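Local atomic coordinates of DegQ (PDB entry 3PV2), a protein that probably degrades misfolded proteins as an HtrA-family serine protease, and assembles into large 12-mers. Residues V388-A393 with D408-A413; G403-D408 with V439-G444. One frame throughout, in Å; residues are numbered along the deposited sequence.

Contact 1. Residues V388-A393 with D408-A413; sequences VQVVGA and DIIISA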
loop_
_atom_site.group_PDB
_atom_site.type_symbol
_atom_site.label_atom_id
_atom_site.label_comp_id
_atom_site.label_asym_id
_atom_site.label_seq_id
_atom_site.Cartn_x
_atom_site.Cartn_y
_atom_site.Cartn_z
ATOM N N VAL B 388 9.127 -24.495 49.633
ATOM C CA VAL B 388 10.340 -24.228 48.851
ATOM C C VAL B 388 9.891 -23.799 47.494
ATOM O O VAL B 388 9.155 -24.541 46.814
ATOM C CB VAL B 388 11.222 -25.482 48.733
ATOM C CG1 VAL B 388 12.317 -25.292 47.643
ATOM C CG2 VAL B 388 11.891 -25.747 50.076
ATOM N N GLN B 389 10.295 -22.614 47.088
ATOM C CA GLN B 389 9.947 -22.082 45.801
ATOM C C GLN B 389 10.882 -22.558 44.773
ATOM O O GLN B 389 12.116 -22.534 44.982
ATOM C CB GLN B 389 9.997 -20.572 45.848
ATOM C CG GLN B 389 9.756 -19.868 44.578
ATOM C CD GLN B 389 9.656 -18.376 44.796
ATOM O OE1 GLN B 389 10.616 -17.729 45.234
ATOM N NE2 GLN B 389 8.524 -17.829 44.498
ATOM N N VAL B 390 10.336 -22.977 43.624
ATOM C CA VAL B 390 11.197 -23.405 42.506
ATOM C C VAL B 390 11.422 -22.153 41.645
ATOM O O VAL B 390 10.518 -21.656 40.989
ATOM C CB VAL B 390 10.539 -24.454 41.643
ATOM C CG1 VAL B 390 11.456 -24.806 40.451
ATOM C CG2 VAL B 390 10.134 -25.730 42.506
ATOM N N VAL B 391 12.626 -21.619 41.675
ATOM C CA VAL B 391 12.924 -20.382 41.017
ATOM C C VAL B 391 13.235 -20.710 39.585
ATOM O O VAL B 391 13.002 -19.902 38.723
ATOM C CB VAL B 391 14.248 -19.826 41.664
ATOM C CG1 VAL B 391 14.830 -18.536 40.909
ATOM C CG2 VAL B 391 13.986 -19.533 43.111
ATOM N N GLY B 392 13.805 -21.892 39.326
ATOM C CA GLY B 392 14.147 -22.292 37.968
ATOM C C GLY B 392 14.105 -23.817 37.885
ATOM O O GLY B 392 14.271 -24.519 38.880
ATOM N N ALA B 393 13.886 -24.342 36.684
ATOM C CA ALA B 393 13.927 -25.779 36.462
ATOM C C ALA B 393 14.421 -26.056 35.071
ATOM O O ALA B 393 13.808 -25.602 34.117
ATOM C CB ALA B 393 12.508 -26.312 36.635
ATOM N N ASP B 408 6.458 -22.498 40.996
ATOM C CA ASP B 408 5.856 -23.448 41.872
ATOM C C ASP B 408 6.381 -23.405 43.303
ATOM O O ASP B 408 7.584 -23.209 43.499
ATOM C CB ASP B 408 6.056 -24.849 41.310
ATOM C CG ASP B 408 5.141 -25.164 40.140
ATOM O OD1 ASP B 408 4.271 -24.334 39.798
ATOM O OD2 ASP B 408 5.275 -26.288 39.536
ATOM N N ILE B 409 5.503 -23.551 44.298
ATOM C CA ILE B 409 5.942 -23.715 45.630
ATOM C C ILE B 409 5.723 -25.145 46.058
ATOM O O ILE B 409 4.581 -25.630 46.068
ATOM C CB ILE B 409 5.210 -22.800 46.666
ATOM C CG1 ILE B 409 5.136 -21.320 46.215
ATOM C CG2 ILE B 409 5.880 -22.913 48.041
ATOM C CD1 ILE B 409 6.385 -20.741 45.777
ATOM N N ILE B 410 6.800 -25.845 46.433
ATOM C CA ILE B 410 6.709 -27.174 47.016
ATOM C C ILE B 410 6.365 -27.082 48.491
ATOM O O ILE B 410 7.143 -26.573 49.312
ATOM C CB ILE B 410 7.963 -27.941 46.858
ATOM C CG1 ILE B 410 8.237 -28.129 45.369
ATOM C CG2 ILE B 410 7.861 -29.374 47.476
ATOM C CD1 ILE B 410 9.749 -28.572 45.101
ATOM N N ILE B 411 5.148 -27.492 48.796
ATOM C CA ILE B 411 4.648 -27.371 50.167
ATOM C C ILE B 411 4.601 -28.674 50.961
ATOM O O ILE B 411 4.495 -28.621 52.173
ATOM C CB ILE B 411 3.282 -26.699 50.226
ATOM C CG1 ILE B 411 2.248 -27.521 49.498
ATOM C CG2 ILE B 411 3.344 -25.304 49.607
ATOM C CD1 ILE B 411 0.745 -27.042 49.968
ATOM N N SER B 412 4.809 -29.828 50.312
ATOM C CA SER B 412 4.968 -31.072 50.992
ATOM C C SER B 412 5.649 -32.010 50.067
ATOM O O SER B 412 5.679 -31.843 48.836
ATOM C CB SER B 412 3.586 -31.588 51.453
ATOM O OG SER B 412 2.880 -32.300 50.390
ATOM N N ALA B 413 6.366 -32.948 50.649
ATOM C CA ALA B 413 7.084 -33.920 49.875
ATOM C C ALA B 413 6.929 -35.259 50.635
ATOM O O ALA B 413 7.133 -35.315 51.846
ATOM C CB ALA B 413 8.578 -33.566 49.714
#
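Val388 and Ile410 pair as an antiparallel hydrogen-bonded couple. Val388 N donates to Ile410 O at 2.9 Å, and Ile410 N returns a bond to Val388 O at 2.7 Å. A third bond runs from Val390 N to Asp408 O at 2.8 Å. Gln389 and Ile409 form the neighbouring non-hydrogen-bonded pair, and here the backbones come closer, Gln389 CA to Ile409 CA 4.3 Å. CA-H groups add to the polar bonds: Ile409 CA meets Val388 O, and Gln389 CA meets Asp408 O.

The two faces differ. On one, the CD1 methyl of Ile409 lies against the aliphatic part of Gln389, 3.6 Å from its CB. Ile409 CG1 stands beside its own backbone N (chi1 -48°), and a second bend at chi2 brings CD1 across to the glutamine. The amide end of Gln389 is held by Arg373, which bonds to OE1. On the other face Ile410 CD1 reaches Val390 CG2 at 3.9 Å, and Val388 CB stands 4.5 Å from Ile410 CB.

The face with Val388 and Ile410 is covered by Leu424 of helix 421-428, and Val390 meets Ile404. Strand 370-378 lies along the far edge of 388-393, where Val391 and Gly392 both face Ala371 in a classic beta bulge. Strand 435-441 flanks 409-413, with Val439 against Ile410. This places the pair inside the antiparallel sheet of the second PDZ domain.

Contact 2. Residues G403-D408 with V439-G444; sequences GIRPGD and VLRGPG
Asp408 OD2 accepts two bonds, one from Arg441 NH2 at 2.8 Å and one from Arg405 N at 2.9 Å. The arginine uses the syn lone pair of OD2, whereas the amide comes from above the carboxylate plane. Arg441 NE completes the grip on Asp408 OD1, again on a syn lone pair, at 2.8 Å. The salt bridge is therefore side-on and two-pronged. The carboxylate and guanidinium planes are only 8° apart, so the pair is nearly coplanar. The Arg441 chain runs out extended and then bends at chi3 (-36°), which turns the NE edge to the aspartate.

The same Arg441 NH2 also bonds to Gly403 O at 3.0 Å, near the guanidinium plane. Water 1 links that carbonyl to Arg441 NH1. Arg405 CB and CG lie over one face of the guanidinium. The Arg405 and Arg441 side chains lie side by side and point the same way, but Arg405 NH1 turns to Ile404 O and Trp400 O. Water 2 joins Gly407 O to Gly442 N.

Val439 CG2 lies over the other face of the carboxylate from Arg405 N. Gly403 ends helix 398-402 in a Schellman motif, and Arg405 to Asp408 form a type II turn. Arg441 to Gly444 form a type II' turn, the two-residue connection of a beta hairpin. The salt bridge thus ties the loop entering strand 409-413 to the hairpin 435-450 of the second PDZ domain.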
loop_
_atom_site.group_PDB
_atom_site.type_symbol
_atom_site.label_atom_id
_atom_site.label_comp_id
_atom_site.label_asym_id
_atom_site.label_seq_id
_atom_site.Cartn_x
_atom_site.Cartn_y
_atom_site.Cartn_z
ATOM N N GLY B 403 6.408 -32.177 35.593
ATOM C CA GLY B 403 5.465 -31.056 35.515
ATOM C C GLY B 403 5.733 -29.865 36.401
ATOM O O GLY B 403 4.998 -28.930 36.378
ATOM N N ILE B 404 6.788 -29.879 37.188
ATOM C CA ILE B 404 7.131 -28.699 37.979
ATOM C C ILE B 404 7.538 -27.591 37.046
ATOM O O ILE B 404 8.248 -27.822 36.031
ATOM C CB ILE B 404 8.302 -29.071 38.875
ATOM C CG1 ILE B 404 7.856 -30.197 39.821
ATOM C CG2 ILE B 404 8.844 -27.873 39.613
ATOM C CD1 ILE B 404 8.994 -30.760 40.668
ATOM N N ARG B 405 7.130 -26.364 37.373
ATOM C CA ARG B 405 7.558 -25.190 36.618
ATOM C C ARG B 405 8.006 -24.033 37.541
ATOM O O ARG B 405 7.555 -23.923 38.712
ATOM C CB ARG B 405 6.370 -24.682 35.782
ATOM C CG ARG B 405 5.908 -25.629 34.658
ATOM C CD ARG B 405 6.896 -25.706 33.503
ATOM N NE ARG B 405 6.454 -26.668 32.483
ATOM C CZ ARG B 405 6.642 -27.979 32.514
ATOM N NH1 ARG B 405 7.285 -28.591 33.526
ATOM N NH2 ARG B 405 6.217 -28.689 31.489
ATOM N N PRO B 406 8.869 -23.161 37.007
ATOM C CA PRO B 406 9.341 -22.036 37.772
ATOM C C PRO B 406 8.185 -21.340 38.415
ATOM O O PRO B 406 7.111 -21.240 37.813
ATOM C CB PRO B 406 10.016 -21.146 36.723
ATOM C CG PRO B 406 10.548 -22.212 35.672
ATOM C CD PRO B 406 9.381 -23.175 35.619
ATOM N N GLY B 407 8.356 -20.878 39.656
ATOM C CA GLY B 407 7.211 -20.275 40.341
ATOM C C GLY B 407 6.431 -21.173 41.241
ATOM O O GLY B 407 5.772 -20.659 42.125
ATOM N N ASP B 408 6.458 -22.498 40.996
ATOM C CA ASP B 408 5.856 -23.448 41.872
ATOM C C ASP B 408 6.381 -23.405 43.303
ATOM O O ASP B 408 7.584 -23.209 43.499
ATOM C CB ASP B 408 6.056 -24.849 41.310
ATOM C CG ASP B 408 5.141 -25.164 40.140
ATOM O OD1 ASP B 408 4.271 -24.334 39.798
ATOM O OD2 ASP B 408 5.275 -26.288 39.536
ATOM N N VAL B 439 2.560 -29.258 44.903
ATOM C CA VAL B 439 2.965 -27.922 44.473
ATOM C C VAL B 439 1.806 -26.974 44.482
ATOM O O VAL B 439 0.693 -27.352 44.096
ATOM C CB VAL B 439 3.633 -27.871 43.058
ATOM C CG1 VAL B 439 5.086 -28.571 42.997
ATOM C CG2 VAL B 439 2.756 -28.354 41.944
ATOM N N LEU B 440 2.033 -25.731 44.918
ATOM C CA LEU B 440 1.033 -24.689 44.832
ATOM C C LEU B 440 1.429 -23.891 43.610
ATOM O O LEU B 440 2.604 -23.538 43.435
ATOM C CB LEU B 440 1.104 -23.800 46.071
ATOM C CG LEU B 440 0.001 -23.806 47.133
ATOM C CD1 LEU B 440 -0.473 -25.214 47.589
ATOM C CD2 LEU B 440 0.322 -22.914 48.309
ATOM N N ARG B 441 0.442 -23.570 42.776
ATOM C CA ARG B 441 0.697 -22.817 41.583
ATOM C C ARG B 441 -0.444 -21.789 41.471
ATOM O O ARG B 441 -1.602 -22.150 41.216
ATOM C CB ARG B 441 0.691 -23.751 40.355
ATOM C CG ARG B 441 0.700 -22.946 39.004
ATOM C CD ARG B 441 1.082 -23.800 37.747
ATOM N NE ARG B 441 2.106 -24.829 38.051
ATOM C CZ ARG B 441 2.351 -25.889 37.303
ATOM N NH1 ARG B 441 1.612 -26.114 36.219
ATOM N NH2 ARG B 441 3.308 -26.755 37.669
ATOM N N GLY B 442 -0.099 -20.548 41.692
ATOM C CA GLY B 442 -1.113 -19.476 41.860
ATOM C C GLY B 442 -2.227 -19.849 42.820
ATOM O O GLY B 442 -1.970 -20.037 43.969
ATOM N N PRO B 443 -3.454 -19.953 42.352
ATOM C CA PRO B 443 -4.530 -20.186 43.318
ATOM C C PRO B 443 -4.815 -21.645 43.512
ATOM O O PRO B 443 -5.621 -21.978 44.390
ATOM C CB PRO B 443 -5.750 -19.500 42.663
ATOM C CG PRO B 443 -5.504 -19.639 41.188
ATOM C CD PRO B 443 -3.976 -19.816 40.983
ATOM N N GLY B 444 -4.154 -22.518 42.732
ATOM C CA GLY B 444 -4.440 -23.953 42.839
ATOM C C GLY B 444 -3.234 -24.772 43.314
ATOM O O GLY B 444 -2.248 -24.251 43.754
HETATM O O HOH W 1 2.289 -29.006 35.031
HETATM O O HOH W 2 2.712 -20.256 42.675
#

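In the fold
Contacts 1 and 2 lie side by side in the second PDZ domain, their centres about 7 Å apart, and share Asp408. Its backbone carbonyl serves contact 1, while its carboxylate serves contact 2. Contact 1 is buried and pairs two neighbouring strands through main-chain bonds and aliphatic side chains. Contact 2 is only partly buried and joins a loop to a strand end through charge, carbonyls and water. Strand 409-413 connects them: it lies between 384-393 and 435-441, and Ile409 O probably accepts from Leu440 N. A further probable bond runs from Gly407 N to Val390 O. The segments of the two contacts alternate along the chain.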